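PDB 3E59: pyoverdine biosynthesis protein PvcA, which converts the amino group of L-tyrosine into an isonitrile, taking the carbon from C2 of ribulose 5-phosphate, in the biosynthesis of paerucumarin. Local coordinates for residues A[174-188]-A[231-243]. Sequence-based numbering, arbitrary orientation.
Sequences LIGGYAEPLESIRET and YGVIQRSWAWGAL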
ATOM      1  N   LEU A 174      13.655   6.887 -12.733  1.00 35.48           N
ATOM      2  CA  LEU A 174      13.554   6.448 -11.326  1.00 35.30           C
ATOM      3  C   LEU A 174      14.702   5.516 -10.927  1.00 38.14           C
ATOM      4  O   LEU A 174      15.319   5.693  -9.879  1.00 37.11           O
ATOM      5  CB  LEU A 174      12.218   5.733 -11.062  1.00 36.46           C
ATOM      6  CG  LEU A 174      12.009   5.171  -9.637  1.00 36.79           C
ATOM      7  CD1 LEU A 174      11.879   6.282  -8.616  1.00 35.81           C
ATOM      8  CD2 LEU A 174      10.831   4.208  -9.542  1.00 37.68           C
ATOM      9  N   ILE A 175      14.952   4.515 -11.768  1.00 38.50           N
ATOM     10  CA  ILE A 175      16.028   3.553 -11.582  1.00 40.79           C
ATOM     11  C   ILE A 175      17.387   4.253 -11.571  1.00 38.92           C
ATOM     12  O   ILE A 175      18.165   4.070 -10.652  1.00 38.30           O
ATOM     13  CB  ILE A 175      16.017   2.495 -12.711  1.00 41.68           C
ATOM     14  CG1 ILE A 175      14.732   1.665 -12.663  1.00 44.85           C
ATOM     15  CG2 ILE A 175      17.244   1.579 -12.633  1.00 45.19           C
ATOM     16  CD1 ILE A 175      14.473   0.881 -13.965  1.00 44.45           C
ATOM     17  N   GLY A 176      17.664   5.048 -12.601  1.00 37.87           N
ATOM     18  CA  GLY A 176      18.940   5.752 -12.713  1.00 38.67           C
ATOM     19  C   GLY A 176      19.252   6.640 -11.520  1.00 39.68           C
ATOM     20  O   GLY A 176      20.392   6.702 -11.058  1.00 39.33           O
ATOM     21  N   GLY A 177      18.233   7.329 -11.022  1.00 37.97           N
ATOM     22  CA  GLY A 177      18.419   8.274  -9.935  1.00 38.58           C
ATOM     23  C   GLY A 177      18.368   7.668  -8.550  1.00 37.12           C
ATOM     24  O   GLY A 177      19.089   8.119  -7.663  1.00 36.70           O
ATOM     25  N   TYR A 178      17.533   6.640  -8.375  1.00 37.48           N
ATOM     26  CA  TYR A 178      17.117   6.175  -7.041  1.00 38.09           C
ATOM     27  C   TYR A 178      17.271   4.673  -6.693  1.00 39.85           C
ATOM     28  O   TYR A 178      17.213   4.329  -5.509  1.00 38.62           O
ATOM     29  CB  TYR A 178      15.682   6.666  -6.737  1.00 38.78           C
ATOM     30  CG  TYR A 178      15.655   8.151  -6.485  1.00 38.86           C
ATOM     31  CD1 TYR A 178      16.113   8.673  -5.276  1.00 37.98           C
ATOM     32  CD2 TYR A 178      15.235   9.044  -7.473  1.00 39.54           C
ATOM     33  CE1 TYR A 178      16.140  10.042  -5.045  1.00 37.02           C
ATOM     34  CE2 TYR A 178      15.254  10.434  -7.245  1.00 39.27           C
ATOM     35  CZ  TYR A 178      15.709  10.915  -6.023  1.00 38.23           C
ATOM     36  OH  TYR A 178      15.734  12.264  -5.762  1.00 39.63           O
ATOM     37  N   ALA A 179      17.476   3.797  -7.685  1.00 37.09           N
ATOM     38  CA  ALA A 179      17.599   2.344  -7.403  1.00 37.96           C
ATOM     39  C   ALA A 179      18.999   1.935  -6.960  1.00 39.91           C
ATOM     40  O   ALA A 179      19.988   2.492  -7.434  1.00 38.16           O
ATOM     41  CB  ALA A 179      17.183   1.502  -8.604  1.00 34.26           C
ATOM     42  N   GLU A 180      19.084   0.955  -6.059  1.00 39.56           N
ATOM     43  CA  GLU A 180      20.367   0.318  -5.755  1.00 39.84           C
ATOM     44  C   GLU A 180      20.468  -0.922  -6.652  1.00 38.46           C
ATOM     45  O   GLU A 180      19.442  -1.436  -7.087  1.00 42.48           O
ATOM     46  CB  GLU A 180      20.470  -0.054  -4.259  1.00 40.72           C
ATOM     47  CG  GLU A 180      20.035   1.036  -3.268  1.00 43.62           C
ATOM     48  CD  GLU A 180      21.017   2.210  -3.118  1.00 50.64           C
ATOM     49  OE1 GLU A 180      22.205   2.083  -3.496  1.00 52.37           O
ATOM     50  OE2 GLU A 180      20.594   3.273  -2.598  1.00 51.78           O
ATOM     51  N   PRO A 181      21.694  -1.400  -6.957  1.00 38.70           N
ATOM     52  CA  PRO A 181      21.835  -2.656  -7.720  1.00 37.54           C
ATOM     53  C   PRO A 181      21.198  -3.859  -7.018  1.00 38.52           C
ATOM     54  O   PRO A 181      21.169  -3.906  -5.780  1.00 35.98           O
ATOM     55  CB  PRO A 181      23.353  -2.855  -7.797  1.00 39.09           C
ATOM     56  CG  PRO A 181      23.924  -1.476  -7.608  1.00 40.77           C
ATOM     57  CD  PRO A 181      23.006  -0.809  -6.633  1.00 37.27           C
ATOM     58  N   LEU A 182      20.704  -4.818  -7.810  1.00 37.68           N
ATOM     59  CA  LEU A 182      20.028  -6.007  -7.281  1.00 40.62           C
ATOM     60  C   LEU A 182      20.863  -6.746  -6.248  1.00 40.81           C
ATOM     61  O   LEU A 182      20.327  -7.213  -5.252  1.00 45.67           O
ATOM     62  CB  LEU A 182      19.572  -6.959  -8.401  1.00 39.22           C
ATOM     63  CG  LEU A 182      18.401  -6.458  -9.260  1.00 40.59           C
ATOM     64  CD1 LEU A 182      18.161  -7.363 -10.471  1.00 41.44           C
ATOM     65  CD2 LEU A 182      17.125  -6.318  -8.435  1.00 41.41           C
ATOM     66  N   GLU A 183      22.174  -6.811  -6.468  1.00 42.02           N
ATOM     67  CA  GLU A 183      23.110  -7.400  -5.505  1.00 43.24           C
ATOM     68  C   GLU A 183      23.012  -6.715  -4.139  1.00 38.68           C
ATOM     69  O   GLU A 183      23.046  -7.365  -3.097  1.00 36.49           O
ATOM     70  CB  GLU A 183      24.556  -7.325  -6.027  1.00 47.00           C
ATOM     71  CG  GLU A 183      24.802  -8.011  -7.373  1.00 54.01           C
ATOM     72  CD  GLU A 183      24.165  -7.275  -8.560  1.00 58.31           C
ATOM     73  OE1 GLU A 183      24.196  -6.020  -8.597  1.00 59.08           O
ATOM     74  OE2 GLU A 183      23.630  -7.965  -9.462  1.00 61.13           O
ATOM     75  N   SER A 184      22.883  -5.397  -4.141  1.00 37.70           N
ATOM     76  CA  SER A 184      22.731  -4.669  -2.883  1.00 37.75           C
ATOM     77  C   SER A 184      21.315  -4.789  -2.273  1.00 34.11           C
ATOM     78  O   SER A 184      21.166  -4.765  -1.057  1.00 36.94           O
ATOM     79  CB  SER A 184      23.153  -3.205  -3.050  1.00 36.33           C
ATOM     80  OG  SER A 184      22.220  -2.361  -2.401  1.00 40.22           O
ATOM     81  N   ILE A 185      20.283  -4.896  -3.102  1.00 34.30           N
ATOM     82  CA  ILE A 185      18.920  -5.134  -2.578  1.00 34.14           C
ATOM     83  C   ILE A 185      18.919  -6.444  -1.795  1.00 32.54           C
ATOM     84  O   ILE A 185      18.432  -6.512  -0.666  1.00 32.42           O
ATOM     85  CB  ILE A 185      17.853  -5.183  -3.702  1.00 33.92           C
ATOM     86  CG1 ILE A 185      17.773  -3.827  -4.425  1.00 32.45           C
ATOM     87  CG2 ILE A 185      16.472  -5.618  -3.152  1.00 32.08           C
ATOM     88  CD1 ILE A 185      17.246  -2.675  -3.572  1.00 32.41           C
ATOM     89  N   ARG A 186      19.508  -7.471  -2.399  1.00 33.03           N
ATOM     90  CA  ARG A 186      19.628  -8.780  -1.781  1.00 33.89           C
ATOM     91  C   ARG A 186      20.398  -8.751  -0.456  1.00 34.91           C
ATOM     92  O   ARG A 186      19.964  -9.355   0.516  1.00 34.75           O
ATOM     93  CB  ARG A 186      20.278  -9.762  -2.760  1.00 33.54           C
ATOM     94  CG  ARG A 186      20.517 -11.148  -2.161  1.00 31.40           C
ATOM     95  CD  ARG A 186      20.910 -12.156  -3.222  1.00 32.49           C
ATOM     96  NE  ARG A 186      21.682 -13.240  -2.616  1.00 33.59           N
ATOM     97  CZ  ARG A 186      21.137 -14.270  -1.985  1.00 33.54           C
ATOM     98  NH1 ARG A 186      19.813 -14.370  -1.888  1.00 32.84           N
ATOM     99  NH2 ARG A 186      21.915 -15.194  -1.457  1.00 34.28           N
ATOM    100  N   GLU A 187      21.542  -8.063  -0.422  1.00 37.79           N
ATOM    101  CA  GLU A 187      22.360  -7.968   0.801  1.00 39.20           C
ATOM    102  C   GLU A 187      21.574  -7.345   1.965  1.00 35.96           C
ATOM    103  O   GLU A 187      21.637  -7.835   3.103  1.00 32.75           O
ATOM    104  CB  GLU A 187      23.683  -7.218   0.533  1.00 41.52           C
ATOM    105  CG  GLU A 187      24.549  -6.986   1.786  1.00 47.15           C
ATOM    106  CD  GLU A 187      26.011  -6.639   1.476  1.00 50.97           C
ATOM    107  OE1 GLU A 187      26.324  -6.225   0.326  1.00 55.83           O
ATOM    108  OE2 GLU A 187      26.853  -6.780   2.399  1.00 54.51           O
ATOM    109  N   THR A 188      20.832  -6.279   1.663  1.00 33.05           N
ATOM    110  CA  THR A 188      19.935  -5.620   2.619  1.00 34.07           C
ATOM    111  C   THR A 188      18.816  -6.548   3.139  1.00 31.48           C
ATOM    112  O   THR A 188      18.590  -6.629   4.345  1.00 29.74           O
ATOM    113  CB  THR A 188      19.313  -4.325   2.007  1.00 36.24           C
ATOM    114  OG1 THR A 188      20.356  -3.504   1.464  1.00 37.63           O
ATOM    115  CG2 THR A 188      18.538  -3.518   3.047  1.00 34.05           C
ATOM    116  N   TYR A 231      12.975  -9.610  -5.967  1.00 37.26           N
ATOM    117  CA  TYR A 231      14.101  -8.667  -5.839  1.00 38.20           C
ATOM    118  C   TYR A 231      13.872  -7.362  -6.621  1.00 37.39           C
ATOM    119  O   TYR A 231      14.124  -6.266  -6.112  1.00 36.67           O
ATOM    120  CB  TYR A 231      15.413  -9.314  -6.298  1.00 37.95           C
ATOM    121  CG  TYR A 231      15.906 -10.421  -5.387  1.00 39.28           C
ATOM    122  CD1 TYR A 231      16.324 -10.127  -4.085  1.00 37.42           C
ATOM    123  CD2 TYR A 231      15.955 -11.757  -5.819  1.00 34.87           C
ATOM    124  CE1 TYR A 231      16.777 -11.119  -3.230  1.00 38.25           C
ATOM    125  CE2 TYR A 231      16.424 -12.769  -4.954  1.00 36.24           C
ATOM    126  CZ  TYR A 231      16.827 -12.426  -3.663  1.00 36.15           C
ATOM    127  OH  TYR A 231      17.283 -13.349  -2.767  1.00 38.37           O
ATOM    128  N   GLY A 232      13.414  -7.494  -7.868  1.00 38.88           N
ATOM    129  CA  GLY A 232      13.139  -6.336  -8.728  1.00 36.52           C
ATOM    130  C   GLY A 232      12.041  -5.432  -8.190  1.00 33.93           C
ATOM    131  O   GLY A 232      12.181  -4.206  -8.175  1.00 37.38           O
ATOM    132  N   VAL A 233      10.948  -6.038  -7.743  1.00 33.29           N
ATOM    133  CA  VAL A 233       9.819  -5.295  -7.159  1.00 33.68           C
ATOM    134  C   VAL A 233      10.227  -4.484  -5.924  1.00 35.72           C
ATOM    135  O   VAL A 233       9.891  -3.302  -5.809  1.00 40.45           O
ATOM    136  CB  VAL A 233       8.625  -6.246  -6.837  1.00 33.77           C
ATOM    137  CG1 VAL A 233       7.491  -5.515  -6.104  1.00 34.07           C
ATOM    138  CG2 VAL A 233       8.098  -6.867  -8.106  1.00 34.13           C
ATOM    139  N   ILE A 234      10.959  -5.120  -5.011  1.00 38.39           N
ATOM    140  CA  ILE A 234      11.531  -4.444  -3.845  1.00 36.84           C
ATOM    141  C   ILE A 234      12.448  -3.300  -4.292  1.00 39.60           C
ATOM    142  O   ILE A 234      12.379  -2.189  -3.745  1.00 36.80           O
ATOM    143  CB  ILE A 234      12.326  -5.445  -2.951  1.00 39.62           C
ATOM    144  CG1 ILE A 234      11.436  -6.601  -2.455  1.00 40.21           C
ATOM    145  CG2 ILE A 234      12.998  -4.752  -1.796  1.00 34.34           C
ATOM    146  CD1 ILE A 234      10.210  -6.154  -1.719  1.00 46.73           C
ATOM    147  N   GLN A 235      13.300  -3.568  -5.291  1.00 39.41           N
ATOM    148  CA  GLN A 235      14.215  -2.543  -5.826  1.00 37.05           C
ATOM    149  C   GLN A 235      13.429  -1.308  -6.272  1.00 37.56           C
ATOM    150  O   GLN A 235      13.769  -0.192  -5.894  1.00 40.98           O
ATOM    151  CB  GLN A 235      15.051  -3.082  -7.001  1.00 37.53           C
ATOM    152  CG  GLN A 235      16.054  -2.074  -7.568  1.00 36.12           C
ATOM    153  CD  GLN A 235      16.530  -2.444  -8.954  1.00 40.86           C
ATOM    154  OE1 GLN A 235      15.733  -2.808  -9.821  1.00 41.14           O
ATOM    155  NE2 GLN A 235      17.842  -2.344  -9.178  1.00 38.52           N
ATOM    156  N   ARG A 236      12.382  -1.517  -7.067  1.00 37.50           N
ATOM    157  CA  ARG A 236      11.507  -0.426  -7.513  1.00 37.52           C
ATOM    158  C   ARG A 236      10.771   0.274  -6.374  1.00 37.42           C
ATOM    159  O   ARG A 236      10.723   1.511  -6.335  1.00 39.17           O
ATOM    160  CB  ARG A 236      10.490  -0.906  -8.555  1.00 40.19           C
ATOM    161  CG  ARG A 236      11.095  -1.509  -9.809  1.00 43.16           C
ATOM    162  CD  ARG A 236      12.021  -0.547 -10.551  1.00 44.73           C
ATOM    163  NE  ARG A 236      12.793  -1.282 -11.547  1.00 47.50           N
ATOM    164  CZ  ARG A 236      12.349  -1.607 -12.757  1.00 48.62           C
ATOM    165  NH1 ARG A 236      11.130  -1.246 -13.157  1.00 46.24           N
ATOM    166  NH2 ARG A 236      13.135  -2.300 -13.568  1.00 51.02           N
ATOM    167  N   SER A 237      10.189  -0.502  -5.460  1.00 36.96           N
ATOM    168  CA  SER A 237       9.477   0.073  -4.309  1.00 35.28           C
ATOM    169  C   SER A 237      10.404   0.912  -3.460  1.00 35.21           C
ATOM    170  O   SER A 237      10.017   1.986  -3.000  1.00 35.04           O
ATOM    171  CB  SER A 237       8.853  -1.012  -3.426  1.00 33.57           C
ATOM    172  OG  SER A 237       7.996  -1.839  -4.185  1.00 39.35           O
ATOM    173  N   TRP A 238      11.625   0.417  -3.237  1.00 34.16           N
ATOM    174  CA  TRP A 238      12.595   1.162  -2.446  1.00 34.19           C
ATOM    175  C   TRP A 238      13.118   2.403  -3.180  1.00 36.04           C
ATOM    176  O   TRP A 238      13.305   3.450  -2.559  1.00 34.90           O
ATOM    177  CB  TRP A 238      13.751   0.278  -1.968  1.00 35.90           C
ATOM    178  CG  TRP A 238      13.403  -0.739  -0.883  1.00 37.13           C
ATOM    179  CD1 TRP A 238      12.196  -0.898  -0.222  1.00 37.54           C
ATOM    180  CD2 TRP A 238      14.293  -1.713  -0.320  1.00 37.86           C
ATOM    181  NE1 TRP A 238      12.290  -1.920   0.696  1.00 37.27           N
ATOM    182  CE2 TRP A 238      13.567  -2.432   0.665  1.00 38.72           C
ATOM    183  CE3 TRP A 238      15.643  -2.049  -0.547  1.00 38.03           C
ATOM    184  CZ2 TRP A 238      14.148  -3.478   1.417  1.00 36.95           C
ATOM    185  CZ3 TRP A 238      16.218  -3.096   0.204  1.00 37.28           C
ATOM    186  CH2 TRP A 238      15.462  -3.792   1.170  1.00 35.57           C
ATOM    187  N   ALA A 239      13.383   2.278  -4.483  1.00 36.98           N
ATOM    188  CA  ALA A 239      13.726   3.443  -5.322  1.00 37.72           C
ATOM    189  C   ALA A 239      12.626   4.516  -5.253  1.00 36.18           C
ATOM    190  O   ALA A 239      12.912   5.684  -5.009  1.00 37.80           O
ATOM    191  CB  ALA A 239      13.968   3.017  -6.778  1.00 34.56           C
ATOM    192  N   TRP A 240      11.371   4.109  -5.462  1.00 34.89           N
ATOM    193  CA  TRP A 240      10.213   5.019  -5.346  1.00 34.76           C
ATOM    194  C   TRP A 240      10.168   5.687  -3.972  1.00 36.00           C
ATOM    195  O   TRP A 240       9.976   6.900  -3.868  1.00 36.56           O
ATOM    196  CB  TRP A 240       8.912   4.243  -5.612  1.00 33.76           C
ATOM    197  CG  TRP A 240       7.593   5.038  -5.652  1.00 34.92           C
ATOM    198  CD1 TRP A 240       6.409   4.672  -5.059  1.00 34.51           C
ATOM    199  CD2 TRP A 240       7.322   6.280  -6.337  1.00 34.38           C
ATOM    200  NE1 TRP A 240       5.423   5.600  -5.330  1.00 34.18           N
ATOM    201  CE2 TRP A 240       5.952   6.594  -6.112  1.00 35.78           C
ATOM    202  CE3 TRP A 240       8.091   7.146  -7.122  1.00 34.42           C
ATOM    203  CZ2 TRP A 240       5.343   7.747  -6.638  1.00 35.32           C
ATOM    204  CZ3 TRP A 240       7.479   8.312  -7.635  1.00 35.73           C
ATOM    205  CH2 TRP A 240       6.120   8.590  -7.391  1.00 34.25           C
ATOM    206  N   GLY A 241      10.354   4.893  -2.917  1.00 35.70           N
ATOM    207  CA  GLY A 241      10.426   5.433  -1.556  1.00 35.75           C
ATOM    208  C   GLY A 241      11.522   6.474  -1.362  1.00 35.65           C
ATOM    209  O   GLY A 241      11.308   7.511  -0.709  1.00 33.85           O
ATOM    210  N   ALA A 242      12.696   6.191  -1.929  1.00 33.61           N
ATOM    211  CA  ALA A 242      13.839   7.102  -1.873  1.00 33.70           C
ATOM    212  C   ALA A 242      13.575   8.411  -2.631  1.00 34.45           C
ATOM    213  O   ALA A 242      13.861   9.509  -2.127  1.00 33.93           O
ATOM    214  CB  ALA A 242      15.088   6.406  -2.398  1.00 33.41           C
ATOM    215  N   LEU A 243      13.003   8.284  -3.830  1.00 33.06           N
ATOM    216  CA  LEU A 243      12.531   9.433  -4.588  1.00 33.88           C
ATOM    217  C   LEU A 243      11.570  10.302  -3.757  1.00 33.46           C
ATOM    218  O   LEU A 243      11.750  11.508  -3.666  1.00 36.22           O
ATOM    219  CB  LEU A 243      11.888   8.980  -5.917  1.00 31.93           C
ATOM    220  CG  LEU A 243      11.314  10.082  -6.828  1.00 33.40           C
ATOM    221  CD1 LEU A 243      11.361   9.689  -8.298  1.00 32.08           C
ATOM    222  CD2 LEU A 243       9.887  10.485  -6.423  1.00 31.57           C
TER
HETATM  223  O   HOH W   1      13.042  13.282  -5.737  1.00 33.43           O
HETATM  224  O   HOH W   2      16.313   0.350  -5.086  1.00 30.87           O
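Leu-174 sits among Ala-239, Leu-243, Trp-240 and Arg-236, and Ile-185 among Tyr-231, Ile-234, Gln-235 and Trp-238, a worked example of knobs-into-holes packing in which two consecutive helices, 167-178 and 182-189, joined by a short turn, meet the long helix 219-247. The arm 174-178 crosses that helix at 66°, whereas 182-188 lies almost perpendicular to it. Packing is tightest at the first knob: Leu-174 CD1 meets Leu-243 CD1 at 3.5 Å, closer than usual for two methyl groups. Next to it, Tyr-178 lays one ring face on the helix backbone, a CH-pi contact in which Leu-243 CA stands 3.6 Å from the ring centroid. The Tyr-178 hydroxyl reaches Asp-246 and a water that donates to Leu-243 O. At the second knob Ile-185 CD1 touches Trp-238 CE3 at 3.5 Å, while Ile-234 CG2 lies over the indole face.

The periphery is looser. Leu-182, exposed, meets the backbone of Tyr-231 through CD2, and the long chain of Arg-186 runs past the Tyr-231 ring until NH1 donates to OH over 2.9 Å, a bent bond. Between the two knobs, within the packed part, a water joins Glu-180 N to Gln-235 O, and extended Gln-235 sends NE2 to Glu-180 O at 2.8 Å, nearly straight (176°), the acceptor in the Gln-235 amide plane and the donor tilted off the Glu-180 carbonyl plane.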